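PDB 4UPK: phosphonate monoester hydrolase, which belongs to the sulfatase family of the alkaline phosphatase clan, whose members are built round a central mixed beta sheet flanked by helices. Local coordinates for residues A64-D68 with A69-R73; R310-Y313 with L314-T318; T318-D321 with T322-R326; G335-D339 with T340-V344. All coordinates share one frame; numbering follows the deposited sequence.

Contact 1 (A64-D68 with A69-R73)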
ATOM      1  N   ALA A  64      18.849  13.191  41.570  1.00 22.30           N
ATOM      2  CA  ALA A  64      17.655  13.501  42.359  1.00 21.96           C
ATOM      3  C   ALA A  64      16.495  12.680  41.830  1.00 25.56           C
ATOM      4  O   ALA A  64      15.751  12.111  42.632  1.00 26.03           O
ATOM      5  CB  ALA A  64      17.331  14.996  42.304  1.00 22.62           C
ATOM      6  N   LEU A  65      16.375  12.555  40.478  1.00 20.46           N
ATOM      7  CA  LEU A  65      15.333  11.738  39.847  1.00 20.01           C
ATOM      8  C   LEU A  65      15.491  10.271  40.216  1.00 26.05           C
ATOM      9  O   LEU A  65      14.496   9.635  40.548  1.00 27.66           O
ATOM     10  CB  LEU A  65      15.290  11.930  38.324  1.00 19.53           C
ATOM     11  CG  LEU A  65      14.209  11.133  37.565  1.00 24.06           C
ATOM     12  CD1 LEU A  65      12.790  11.721  37.807  1.00 24.19           C
ATOM     13  CD2 LEU A  65      14.535  11.040  36.088  1.00 22.69           C
ATOM     14  N   ALA A  66      16.736   9.740  40.200  1.00 22.60           N
ATOM     15  CA  ALA A  66      17.042   8.352  40.581  1.00 22.36           C
ATOM     16  C   ALA A  66      16.610   8.086  42.043  1.00 27.39           C
ATOM     17  O   ALA A  66      16.062   7.021  42.340  1.00 26.64           O
ATOM     18  CB  ALA A  66      18.533   8.079  40.415  1.00 22.37           C
ATOM     19  N   GLN A  67      16.826   9.082  42.931  1.00 25.40           N
ATOM     20  CA  GLN A  67      16.447   9.034  44.346  1.00 26.57           C
ATOM     21  C   GLN A  67      14.916   8.971  44.540  1.00 29.50           C
ATOM     22  O   GLN A  67      14.446   8.407  45.528  1.00 29.56           O
ATOM     23  CB  GLN A  67      17.048  10.240  45.093  1.00 28.59           C
ATOM     24  CG  GLN A  67      17.857   9.873  46.334  1.00 57.73           C
ATOM     25  CD  GLN A  67      19.013   8.957  46.022  1.00 90.93           C
ATOM     26  OE1 GLN A  67      20.007   9.367  45.419  1.00 91.14           O
ATOM     27  NE2 GLN A  67      18.890   7.686  46.404  1.00 84.04           N
ATOM     28  N   ASP A  68      14.154   9.523  43.581  1.00 24.68           N
ATOM     29  CA  ASP A  68      12.700   9.537  43.606  1.00 24.82           C
ATOM     30  C   ASP A  68      12.095   8.520  42.612  1.00 27.83           C
ATOM     31  O   ASP A  68      10.898   8.573  42.315  1.00 28.33           O
ATOM     32  CB  ASP A  68      12.210  10.975  43.321  1.00 26.36           C
ATOM     33  CG  ASP A  68      10.754  11.228  43.641  1.00 34.69           C
ATOM     34  OD1 ASP A  68      10.292  10.776  44.714  1.00 36.73           O
ATOM     35  OD2 ASP A  68      10.071  11.871  42.813  1.00 39.92           O
ATOM     36  N   ALA A  69      12.912   7.578  42.113  1.00 22.87           N
ATOM     37  CA  ALA A  69      12.474   6.610  41.097  1.00 22.12           C
ATOM     38  C   ALA A  69      13.208   5.278  41.129  1.00 26.37           C
ATOM     39  O   ALA A  69      13.837   4.938  42.130  1.00 26.25           O
ATOM     40  CB  ALA A  69      12.597   7.238  39.709  1.00 22.48           C
ATOM     41  N   VAL A  70      13.116   4.518  40.013  1.00 23.40           N
ATOM     42  CA  VAL A  70      13.747   3.212  39.830  1.00 22.52           C
ATOM     43  C   VAL A  70      14.973   3.315  38.861  1.00 25.64           C
ATOM     44  O   VAL A  70      14.839   3.776  37.718  1.00 23.70           O
ATOM     45  CB  VAL A  70      12.705   2.148  39.378  1.00 26.29           C
ATOM     46  CG1 VAL A  70      13.323   0.754  39.323  1.00 26.46           C
ATOM     47  CG2 VAL A  70      11.468   2.151  40.280  1.00 26.23           C
ATOM     48  N   SER A  71      16.151   2.883  39.350  1.00 21.21           N
ATOM     49  CA  SER A  71      17.413   2.863  38.610  1.00 20.37           C
ATOM     50  C   SER A  71      17.759   1.429  38.209  1.00 24.10           C
ATOM     51  O   SER A  71      17.670   0.525  39.034  1.00 21.91           O
ATOM     52  CB  SER A  71      18.549   3.435  39.456  1.00 22.83           C
ATOM     53  OG  SER A  71      18.271   4.772  39.836  1.00 25.00           O
ATOM     54  N   PHE A  72      18.162   1.236  36.939  1.00 20.95           N
ATOM     55  CA  PHE A  72      18.514  -0.052  36.358  1.00 19.75           C
ATOM     56  C   PHE A  72      20.025  -0.072  36.146  1.00 23.03           C
ATOM     57  O   PHE A  72      20.546   0.615  35.256  1.00 22.67           O
ATOM     58  CB  PHE A  72      17.710  -0.291  35.057  1.00 20.87           C
ATOM     59  CG  PHE A  72      16.211  -0.402  35.275  1.00 21.74           C
ATOM     60  CD1 PHE A  72      15.420   0.737  35.414  1.00 23.19           C
ATOM     61  CD2 PHE A  72      15.595  -1.643  35.349  1.00 23.06           C
ATOM     62  CE1 PHE A  72      14.042   0.633  35.620  1.00 24.17           C
ATOM     63  CE2 PHE A  72      14.212  -1.747  35.569  1.00 26.76           C
ATOM     64  CZ  PHE A  72      13.443  -0.608  35.698  1.00 24.52           C
ATOM     65  N   ARG A  73      20.728  -0.836  37.000  1.00 18.67           N
ATOM     66  CA  ARG A  73      22.196  -0.923  37.027  1.00 18.16           C
ATOM     67  C   ARG A  73      22.902  -1.852  36.022  1.00 23.09           C
ATOM     68  O   ARG A  73      24.126  -1.711  35.830  1.00 22.38           O
ATOM     69  CB  ARG A  73      22.707  -1.169  38.462  1.00 15.35           C
ATOM     70  CG  ARG A  73      22.346  -0.037  39.409  1.00 24.98           C
ATOM     71  CD  ARG A  73      23.302   1.162  39.382  1.00 32.12           C
ATOM     72  NE  ARG A  73      22.673   2.358  39.960  1.00 26.56           N
ATOM     73  CZ  ARG A  73      22.626   2.628  41.261  1.00 38.87           C
ATOM     74  NH1 ARG A  73      23.180   1.803  42.139  1.00 33.57           N
ATOM     75  NH2 ARG A  73      22.010   3.714  41.693  1.00 27.82           N
TER
HETATM   76  O   HOH W   1      16.956   4.556  42.268  1.00 19.06           O
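Ala69 packs against the last turn of helix 60-67, and its methyl group is the tight point of this helix exit: CB lies 3.2 Å from the carbonyl oxygen of Leu65. Its amide is held there as well, with Ala69 N giving a hydrogen bond of 3.2 Å to Ala66 O. The bond is fairly straight at the hydrogen (156°), yet the donor stands above the carbonyl plane instead of lying along a lone pair. Asp68, just before it, is the first residue to depart from helical geometry.

Two residues further on, Ser71 reaches back to the same turn. With OG beside its own backbone N (chi1 -59°), the hydroxyl comes within 3.4 Å of Ala66 CB. A water links the two residues by hydrogen bonds, 2.6 Å from Ala66 O and 2.8 Å from Ser71 OG.

Leu65, Ala69 and Ser71 are buried, and the first two press on Ile373. The opposite character is seen at Gln67, whose exposed side chain sets out from the helix away from the residues that follow. Backbone bonds between Val70 and Ile374 and between Ser71 and Val385 then carry the chain into the sheet. Such a sharp passage from a helix with one exposed flank straight into a buried strand is a helix-to-strand connection of the layered alpha/beta fold.

Contact 2 (R310-Y313 with L314-T318)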
ATOM      1  N   ARG A 310      38.192  14.178  28.124  1.00 16.52           N
ATOM      2  CA  ARG A 310      37.461  13.539  29.214  1.00 14.82           C
ATOM      3  C   ARG A 310      36.805  14.589  30.127  1.00 17.70           C
ATOM      4  O   ARG A 310      35.622  14.446  30.440  1.00 17.79           O
ATOM      5  CB  ARG A 310      38.387  12.578  29.981  1.00 13.35           C
ATOM      6  CG  ARG A 310      38.567  11.256  29.257  1.00 12.84           C
ATOM      7  CD  ARG A 310      39.717  10.388  29.750  1.00 18.20           C
ATOM      8  NE  ARG A 310      39.548   9.879  31.120  1.00 20.38           N
ATOM      9  CZ  ARG A 310      38.889   8.770  31.447  1.00 31.98           C
ATOM     10  NH1 ARG A 310      38.318   8.026  30.507  1.00 23.43           N
ATOM     11  NH2 ARG A 310      38.799   8.391  32.722  1.00 17.74           N
ATOM     12  N   ALA A 311      37.538  15.685  30.469  1.00 13.19           N
ATOM     13  CA  ALA A 311      37.023  16.804  31.268  1.00 12.65           C
ATOM     14  C   ALA A 311      35.926  17.597  30.507  1.00 16.60           C
ATOM     15  O   ALA A 311      34.950  18.020  31.134  1.00 16.72           O
ATOM     16  CB  ALA A 311      38.159  17.737  31.678  1.00 13.36           C
ATOM     17  N   VAL A 312      36.096  17.803  29.179  1.00 11.97           N
ATOM     18  CA  VAL A 312      35.133  18.507  28.315  1.00 12.14           C
ATOM     19  C   VAL A 312      33.825  17.715  28.231  1.00 17.12           C
ATOM     20  O   VAL A 312      32.756  18.297  28.398  1.00 18.25           O
ATOM     21  CB  VAL A 312      35.737  18.866  26.919  1.00 15.25           C
ATOM     22  CG1 VAL A 312      34.654  19.371  25.951  1.00 14.33           C
ATOM     23  CG2 VAL A 312      36.867  19.897  27.064  1.00 14.50           C
ATOM     24  N   TYR A 313      33.927  16.385  28.019  1.00 14.71           N
ATOM     25  CA  TYR A 313      32.819  15.426  27.961  1.00 14.46           C
ATOM     26  C   TYR A 313      31.987  15.467  29.256  1.00 18.91           C
ATOM     27  O   TYR A 313      30.756  15.552  29.182  1.00 18.64           O
ATOM     28  CB  TYR A 313      33.377  14.007  27.723  1.00 15.68           C
ATOM     29  CG  TYR A 313      32.359  12.891  27.846  1.00 16.14           C
ATOM     30  CD1 TYR A 313      32.117  12.270  29.072  1.00 18.41           C
ATOM     31  CD2 TYR A 313      31.685  12.410  26.733  1.00 16.18           C
ATOM     32  CE1 TYR A 313      31.197  11.227  29.191  1.00 17.10           C
ATOM     33  CE2 TYR A 313      30.765  11.362  26.838  1.00 16.43           C
ATOM     34  CZ  TYR A 313      30.528  10.773  28.069  1.00 17.67           C
ATOM     35  OH  TYR A 313      29.629   9.731  28.186  1.00 14.03           O
ATOM     36  N   LEU A 314      32.659  15.403  30.430  1.00 15.31           N
ATOM     37  CA  LEU A 314      32.008  15.470  31.733  1.00 15.56           C
ATOM     38  C   LEU A 314      31.321  16.821  31.968  1.00 19.11           C
ATOM     39  O   LEU A 314      30.249  16.853  32.562  1.00 20.48           O
ATOM     40  CB  LEU A 314      32.987  15.139  32.882  1.00 16.41           C
ATOM     41  CG  LEU A 314      33.617  13.741  32.911  1.00 20.09           C
ATOM     42  CD1 LEU A 314      34.699  13.668  33.971  1.00 20.41           C
ATOM     43  CD2 LEU A 314      32.561  12.651  33.146  1.00 22.23           C
ATOM     44  N   GLY A 315      31.905  17.901  31.450  1.00 15.44           N
ATOM     45  CA  GLY A 315      31.344  19.254  31.539  1.00 14.76           C
ATOM     46  C   GLY A 315      30.051  19.412  30.752  1.00 17.15           C
ATOM     47  O   GLY A 315      29.113  20.034  31.238  1.00 16.65           O
ATOM     48  N   LEU A 316      29.961  18.766  29.562  1.00 14.59           N
ATOM     49  CA  LEU A 316      28.769  18.715  28.693  1.00 12.57           C
ATOM     50  C   LEU A 316      27.645  17.895  29.332  1.00 15.92           C
ATOM     51  O   LEU A 316      26.475  18.267  29.183  1.00 17.58           O
ATOM     52  CB  LEU A 316      29.106  18.173  27.293  1.00 11.82           C
ATOM     53  CG  LEU A 316      29.908  19.095  26.376  1.00 14.98           C
ATOM     54  CD1 LEU A 316      30.467  18.304  25.166  1.00 14.87           C
ATOM     55  CD2 LEU A 316      29.081  20.280  25.924  1.00 13.79           C
ATOM     56  N   ALA A 317      27.988  16.794  30.038  1.00 11.35           N
ATOM     57  CA  ALA A 317      27.045  15.949  30.794  1.00 11.11           C
ATOM     58  C   ALA A 317      26.441  16.784  31.957  1.00 15.05           C
ATOM     59  O   ALA A 317      25.232  16.762  32.141  1.00 16.28           O
ATOM     60  CB  ALA A 317      27.742  14.715  31.330  1.00 11.63           C
ATOM     61  N   THR A 318      27.263  17.568  32.678  1.00 11.03           N
ATOM     62  CA  THR A 318      26.781  18.467  33.740  1.00 11.52           C
ATOM     63  C   THR A 318      25.793  19.535  33.142  1.00 13.24           C
ATOM     64  O   THR A 318      24.745  19.768  33.727  1.00 13.17           O
ATOM     65  CB  THR A 318      27.974  18.999  34.581  1.00 19.47           C
ATOM     66  OG1 THR A 318      28.502  17.901  35.329  1.00 19.97           O
ATOM     67  CG2 THR A 318      27.584  20.132  35.568  1.00 13.59           C
TER
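Tyr313 lays its ring obliquely alongside the start of the next residue, with CD1 4.1 Å from Leu314 CD2 and 3.5 Å from Leu314 N. The ring takes this place because CG is anti to the backbone N (chi1 171°), which turns it along the helix flank beside the carbonyl carbon. Leu314 takes the other common choice: its CG stands beside its own N (chi1 -62°) and is directed back toward the preceding turn, where it comes within 3.3 Å of Arg310 O. That oxygen therefore receives two neighbours from one residue, an apolar branch point and the amide of Leu314, which donates to it at 3.1 Å.

Three further i to i+4 bonds follow in order, from Gly315 to Ala311, from Leu316 to Val312 and from Ala317 to Tyr313. Over the second of these, Val312 CG1 and Leu316 CD1 meet loosely at 4.4 Å, one turn apart on the same flank. The side chains of Tyr313 and Leu314 both touch Cys48 of helix 46-49. The Tyr313 hydroxyl is bonded beyond the helix to Gln43 O and Arg45 N, and the Arg310 guanidinium to Leu352 O and Pro262 O.

All the touching residues are buried. The chemistry accordingly divides the work: main-chain amides and carbonyls satisfy one another within the helix, hydrocarbon surfaces fill its flanks, and the polar ends of the long side chains find main-chain atoms in neighbouring loops.

Contact 3 (T318-D321 with T322-R326)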
ATOM      1  N   THR A 318      27.263  17.568  32.678  1.00 11.03           N
ATOM      2  CA  THR A 318      26.781  18.467  33.740  1.00 11.52           C
ATOM      3  C   THR A 318      25.793  19.535  33.142  1.00 13.24           C
ATOM      4  O   THR A 318      24.745  19.768  33.727  1.00 13.17           O
ATOM      5  CB  THR A 318      27.974  18.999  34.581  1.00 19.47           C
ATOM      6  OG1 THR A 318      28.502  17.901  35.329  1.00 19.97           O
ATOM      7  CG2 THR A 318      27.584  20.132  35.568  1.00 13.59           C
ATOM      8  N   GLU A 319      26.102  20.116  31.963  1.00  8.27           N
ATOM      9  CA  GLU A 319      25.211  21.070  31.316  1.00  8.13           C
ATOM     10  C   GLU A 319      23.885  20.403  30.882  1.00 15.45           C
ATOM     11  O   GLU A 319      22.832  21.008  31.027  1.00 17.31           O
ATOM     12  CB  GLU A 319      25.902  21.793  30.158  1.00  8.63           C
ATOM     13  CG  GLU A 319      25.056  22.943  29.586  1.00  9.57           C
ATOM     14  CD  GLU A 319      25.488  23.414  28.210  1.00 13.14           C
ATOM     15  OE1 GLU A 319      26.205  22.655  27.521  1.00 16.54           O
ATOM     16  OE2 GLU A 319      25.135  24.552  27.827  1.00 10.86           O
ATOM     17  N   VAL A 320      23.921  19.145  30.429  1.00 12.92           N
ATOM     18  CA  VAL A 320      22.693  18.396  30.088  1.00 12.69           C
ATOM     19  C   VAL A 320      21.853  18.237  31.362  1.00 17.27           C
ATOM     20  O   VAL A 320      20.641  18.480  31.344  1.00 16.24           O
ATOM     21  CB  VAL A 320      23.028  17.037  29.400  1.00 15.59           C
ATOM     22  CG1 VAL A 320      21.883  16.031  29.501  1.00 14.39           C
ATOM     23  CG2 VAL A 320      23.452  17.258  27.952  1.00 15.04           C
ATOM     24  N   ASP A 321      22.522  17.860  32.469  1.00 15.25           N
ATOM     25  CA  ASP A 321      21.912  17.728  33.780  1.00 15.19           C
ATOM     26  C   ASP A 321      21.161  18.993  34.216  1.00 19.24           C
ATOM     27  O   ASP A 321      20.019  18.860  34.612  1.00 20.41           O
ATOM     28  CB  ASP A 321      22.938  17.343  34.835  1.00 16.35           C
ATOM     29  CG  ASP A 321      22.269  16.924  36.115  1.00 24.47           C
ATOM     30  OD1 ASP A 321      21.916  15.741  36.227  1.00 25.64           O
ATOM     31  OD2 ASP A 321      22.014  17.803  36.968  1.00 32.07           O
ATOM     32  N   THR A 322      21.793  20.193  34.167  1.00 15.19           N
ATOM     33  CA  THR A 322      21.179  21.487  34.563  1.00 14.30           C
ATOM     34  C   THR A 322      19.889  21.749  33.784  1.00 17.09           C
ATOM     35  O   THR A 322      18.905  22.168  34.377  1.00 17.43           O
ATOM     36  CB  THR A 322      22.174  22.660  34.376  1.00 19.77           C
ATOM     37  OG1 THR A 322      23.420  22.374  35.015  1.00 15.68           O
ATOM     38  CG2 THR A 322      21.629  23.997  34.879  1.00 19.19           C
ATOM     39  N   HIS A 323      19.899  21.500  32.464  1.00 14.72           N
ATOM     40  CA  HIS A 323      18.737  21.682  31.606  1.00 15.51           C
ATOM     41  C   HIS A 323      17.621  20.658  31.832  1.00 18.47           C
ATOM     42  O   HIS A 323      16.461  21.020  31.685  1.00 19.25           O
ATOM     43  CB  HIS A 323      19.133  21.863  30.130  1.00 16.85           C
ATOM     44  CG  HIS A 323      19.802  23.177  29.898  1.00 19.82           C
ATOM     45  ND1 HIS A 323      19.075  24.345  29.846  1.00 21.88           N
ATOM     46  CD2 HIS A 323      21.118  23.479  29.823  1.00 21.82           C
ATOM     47  CE1 HIS A 323      19.962  25.319  29.704  1.00 21.32           C
ATOM     48  NE2 HIS A 323      21.205  24.846  29.687  1.00 21.66           N
ATOM     49  N   ILE A 324      17.948  19.420  32.255  1.00 15.02           N
ATOM     50  CA  ILE A 324      16.964  18.367  32.583  1.00 14.87           C
ATOM     51  C   ILE A 324      16.211  18.762  33.873  1.00 18.38           C
ATOM     52  O   ILE A 324      15.025  18.486  33.988  1.00 18.79           O
ATOM     53  CB  ILE A 324      17.596  16.921  32.615  1.00 17.83           C
ATOM     54  CG1 ILE A 324      17.845  16.427  31.183  1.00 17.31           C
ATOM     55  CG2 ILE A 324      16.720  15.885  33.410  1.00 18.10           C
ATOM     56  CD1 ILE A 324      18.604  15.094  31.047  1.00 16.95           C
ATOM     57  N   GLY A 325      16.893  19.462  34.789  1.00 14.99           N
ATOM     58  CA  GLY A 325      16.290  20.013  36.005  1.00 14.58           C
ATOM     59  C   GLY A 325      15.168  20.998  35.707  1.00 17.96           C
ATOM     60  O   GLY A 325      14.157  21.022  36.405  1.00 18.34           O
ATOM     61  N   ARG A 326      15.316  21.783  34.633  1.00 14.57           N
ATOM     62  CA  ARG A 326      14.317  22.745  34.149  1.00 13.65           C
ATOM     63  C   ARG A 326      13.091  22.020  33.603  1.00 16.60           C
ATOM     64  O   ARG A 326      11.990  22.533  33.748  1.00 17.54           O
ATOM     65  CB  ARG A 326      14.903  23.635  33.043  1.00 11.73           C
ATOM     66  CG  ARG A 326      15.999  24.599  33.469  1.00 13.50           C
ATOM     67  CD  ARG A 326      16.652  25.189  32.224  1.00 17.08           C
ATOM     68  NE  ARG A 326      15.749  26.118  31.546  1.00 21.40           N
ATOM     69  CZ  ARG A 326      15.808  26.447  30.259  1.00 29.99           C
ATOM     70  NH1 ARG A 326      16.727  25.908  29.467  1.00 17.87           N
ATOM     71  NH2 ARG A 326      14.949  27.320  29.754  1.00 14.22           N
TER
HETATM   72  O   HOH W   2      23.568  26.322  29.301  1.00 19.39           O
HETATM   73  O   HOH W   3      23.573  20.571  37.143  1.00 13.58           O
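Glu319 and His323 run side by side from successive turns of helix 303-333, both pointing the same way, with carboxylate and imidazole planes 62° apart. Their closest side-chain approach is at the ring edge, where His323 CD2 lies 4.0 Å from Glu319 CG. His323 CD2 is also 3.2 Å from Glu319 O, near the plane of the ring, because chi1 of -70° sets the imidazole beside its own backbone N and back over the preceding turn.

Both ring nitrogens are engaged. A water joins the two side chains, 2.8 Å from His323 NE2 and donating to Glu319 OE2. On the other nitrogen, Arg326 NH1 donates to His323 ND1 at 2.8 Å, with the guanidinium and the ring each holding the partner in its plane. ND1 accepts this bond, consistent with a neutral ring.

On another flank Val320 and Ile324 likewise lie side by side and point the same way, one turn apart, with Val320 CG1 3.7 Å from Ile324 CD1. A second water spans Asp321 and Thr322, 2.8 Å from Thr322 OG1 and donating a longer bond of 3.2 Å to Asp321 OD2.

These flanks face different elements of the fold. His323 and Arg326 lean on helix 213-224, where Arg326 also pairs with Asp219, while Glu319 bonds to Ser212. Asp321 receives the amides of His61 and Leu62 in helix 60-67, and the Val320-Ile324 pair covers Ile41 of strand 35-41.

Contact 4 (G335-D339 with T340-V344)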
ATOM      1  N   GLY A 335       1.961  20.653  37.898  1.00 21.37           N
ATOM      2  CA  GLY A 335       1.335  19.554  38.624  1.00 21.87           C
ATOM      3  C   GLY A 335       1.183  18.314  37.759  1.00 23.82           C
ATOM      4  O   GLY A 335       0.221  17.562  37.909  1.00 22.54           O
ATOM      5  N   GLN A 336       2.134  18.110  36.831  1.00 20.58           N
ATOM      6  CA  GLN A 336       2.134  16.995  35.885  1.00 20.56           C
ATOM      7  C   GLN A 336       3.199  15.937  36.194  1.00 24.74           C
ATOM      8  O   GLN A 336       3.201  14.906  35.549  1.00 25.49           O
ATOM      9  CB  GLN A 336       2.317  17.511  34.449  1.00 21.17           C
ATOM     10  CG  GLN A 336       1.126  18.294  33.887  1.00 10.06           C
ATOM     11  CD  GLN A 336       1.427  18.699  32.454  1.00 26.25           C
ATOM     12  OE1 GLN A 336       0.899  18.118  31.501  1.00 17.69           O
ATOM     13  NE2 GLN A 336       2.353  19.637  32.265  1.00 12.63           N
ATOM     14  N   TYR A 337       4.070  16.171  37.186  1.00 20.63           N
ATOM     15  CA  TYR A 337       5.138  15.263  37.581  1.00 19.50           C
ATOM     16  C   TYR A 337       4.662  13.892  38.087  1.00 28.88           C
ATOM     17  O   TYR A 337       5.184  12.869  37.636  1.00 28.50           O
ATOM     18  CB  TYR A 337       6.048  15.952  38.612  1.00 17.75           C
ATOM     19  CG  TYR A 337       7.220  15.131  39.103  1.00 15.98           C
ATOM     20  CD1 TYR A 337       8.387  15.027  38.351  1.00 15.62           C
ATOM     21  CD2 TYR A 337       7.196  14.527  40.360  1.00 17.65           C
ATOM     22  CE1 TYR A 337       9.489  14.317  38.822  1.00 14.21           C
ATOM     23  CE2 TYR A 337       8.294  13.816  40.842  1.00 17.88           C
ATOM     24  CZ  TYR A 337       9.439  13.717  40.070  1.00 22.28           C
ATOM     25  OH  TYR A 337      10.523  13.019  40.546  1.00 25.03           O
ATOM     26  N   ASP A 338       3.714  13.865  39.034  1.00 30.13           N
ATOM     27  CA  ASP A 338       3.212  12.609  39.617  1.00 31.76           C
ATOM     28  C   ASP A 338       2.388  11.763  38.644  1.00 37.39           C
ATOM     29  O   ASP A 338       2.412  10.551  38.781  1.00 38.88           O
ATOM     30  CB  ASP A 338       2.442  12.851  40.931  1.00 34.64           C
ATOM     31  CG  ASP A 338       3.175  13.646  42.000  1.00 50.52           C
ATOM     32  OD1 ASP A 338       4.412  13.488  42.122  1.00 52.83           O
ATOM     33  OD2 ASP A 338       2.500  14.357  42.771  1.00 57.10           O
ATOM     34  N   ASP A 339       1.725  12.387  37.639  1.00 34.04           N
ATOM     35  CA  ASP A 339       0.887  11.738  36.611  1.00 34.58           C
ATOM     36  C   ASP A 339       1.640  11.422  35.276  1.00 35.70           C
ATOM     37  O   ASP A 339       0.984  11.215  34.239  1.00 35.16           O
ATOM     38  CB  ASP A 339      -0.345  12.631  36.304  1.00 37.27           C
ATOM     39  CG  ASP A 339      -1.413  12.731  37.385  1.00 53.56           C
ATOM     40  OD1 ASP A 339      -1.353  11.949  38.372  1.00 55.84           O
ATOM     41  OD2 ASP A 339      -2.337  13.553  37.224  1.00 60.34           O
ATOM     42  N   THR A 340       3.000  11.396  35.303  1.00 28.12           N
ATOM     43  CA  THR A 340       3.829  11.171  34.106  1.00 25.42           C
ATOM     44  C   THR A 340       4.784   9.979  34.228  1.00 26.05           C
ATOM     45  O   THR A 340       5.510   9.847  35.219  1.00 24.91           O
ATOM     46  CB  THR A 340       4.590  12.473  33.744  1.00 26.26           C
ATOM     47  OG1 THR A 340       3.634  13.506  33.542  1.00 27.15           O
ATOM     48  CG2 THR A 340       5.482  12.357  32.480  1.00 21.02           C
ATOM     49  N   LEU A 341       4.823   9.152  33.169  1.00 19.21           N
ATOM     50  CA  LEU A 341       5.791   8.081  33.047  1.00 16.95           C
ATOM     51  C   LEU A 341       7.040   8.766  32.481  1.00 21.81           C
ATOM     52  O   LEU A 341       7.023   9.266  31.342  1.00 21.64           O
ATOM     53  CB  LEU A 341       5.306   6.948  32.102  1.00 15.91           C
ATOM     54  CG  LEU A 341       6.337   5.877  31.719  1.00 17.58           C
ATOM     55  CD1 LEU A 341       6.796   5.062  32.941  1.00 17.59           C
ATOM     56  CD2 LEU A 341       5.816   4.978  30.647  1.00 13.73           C
ATOM     57  N   ILE A 342       8.095   8.847  33.307  1.00 18.22           N
ATOM     58  CA  ILE A 342       9.365   9.460  32.936  1.00 17.88           C
ATOM     59  C   ILE A 342      10.364   8.363  32.656  1.00 21.31           C
ATOM     60  O   ILE A 342      10.577   7.490  33.503  1.00 20.98           O
ATOM     61  CB  ILE A 342       9.890  10.519  33.965  1.00 21.02           C
ATOM     62  CG1 ILE A 342       8.846  11.657  34.192  1.00 22.06           C
ATOM     63  CG2 ILE A 342      11.257  11.090  33.519  1.00 20.54           C
ATOM     64  CD1 ILE A 342       9.137  12.614  35.383  1.00 33.34           C
ATOM     65  N   VAL A 343      10.933   8.377  31.445  1.00 17.31           N
ATOM     66  CA  VAL A 343      11.944   7.410  31.039  1.00 16.98           C
ATOM     67  C   VAL A 343      13.197   8.193  30.642  1.00 21.48           C
ATOM     68  O   VAL A 343      13.171   8.997  29.703  1.00 19.52           O
ATOM     69  CB  VAL A 343      11.514   6.410  29.922  1.00 20.27           C
ATOM     70  CG1 VAL A 343      12.604   5.361  29.693  1.00 19.35           C
ATOM     71  CG2 VAL A 343      10.179   5.736  30.222  1.00 20.11           C
ATOM     72  N   VAL A 344      14.286   7.973  31.387  1.00 18.27           N
ATOM     73  CA  VAL A 344      15.564   8.620  31.109  1.00 16.90           C
ATOM     74  C   VAL A 344      16.602   7.525  30.891  1.00 21.81           C
ATOM     75  O   VAL A 344      16.773   6.642  31.739  1.00 21.00           O
ATOM     76  CB  VAL A 344      16.013   9.689  32.149  1.00 19.55           C
ATOM     77  CG1 VAL A 344      17.298  10.397  31.695  1.00 18.19           C
ATOM     78  CG2 VAL A 344      14.911  10.716  32.394  1.00 19.57           C
TER
HETATM   79  O   HOH W   4       6.817  10.816  37.281  1.00 10.83           O
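A chi1 of -58° puts the hydroxyl of Thr340 beside its own backbone N and aims it back across the turn at Gln336, where OG1 donates to Gln336 O; the modelled separation, 2.5 Å, is unusually short and its exact value doubtful. Tyr337 adopts the alternative setting, with CG anti to the backbone N (chi1 -179°), which carries the ring to the CD1 methyl of Ile342. That methyl approaches the ring obliquely, Ile342 CD1 lying 3.9 Å from both CD1 and CE1 of Tyr337, and the two side chains cross at about a right angle.

Between these contacts runs a type I beta turn from Tyr337 to Thr340. Its two ends are joined by a water that donates to both carbonyls, at 2.6 Å from Tyr337 O and 2.6 Å from Thr340 O. Just upstream, Gly335 closes helix 303-333 in a Schellman motif.

Ile328 and Leu331 of that helix pack against both Tyr337 and Ile342. Thr340 OG1 has a second partner in Asn35, so this buried hydroxyl ties the turn to the start of strand 35-41. The chemistry implies a reversal in which the Thr340 hydroxyl meets the carbonyl of Gln336 and one water those of Tyr337 and Thr340, while Tyr337 and Ile342 form the apolar side.

Contacts 2 and 3 follow one another on helix 303-333; they share Thr318, and their centres are 12 Å apart. Contact 4 is where the same chain leaves that helix and enters strand 340-346, its centre 17 Å from that of contact 3, with nearest atoms about 5 Å apart. Contacts 1 and 4 do touch: Asp68 OD2 and Tyr337 OH are 2.6 Å apart in a probable hydrogen bond, and Leu65 CD2 packs on Val344 CG2 at 3.7 Å. Both also belong to one mixed sheet, since strands 70-76 and 340-346 each pair antiparallel with strand 372-375. Contact 2 is the remote member, about 27 Å from contact 4 between centres.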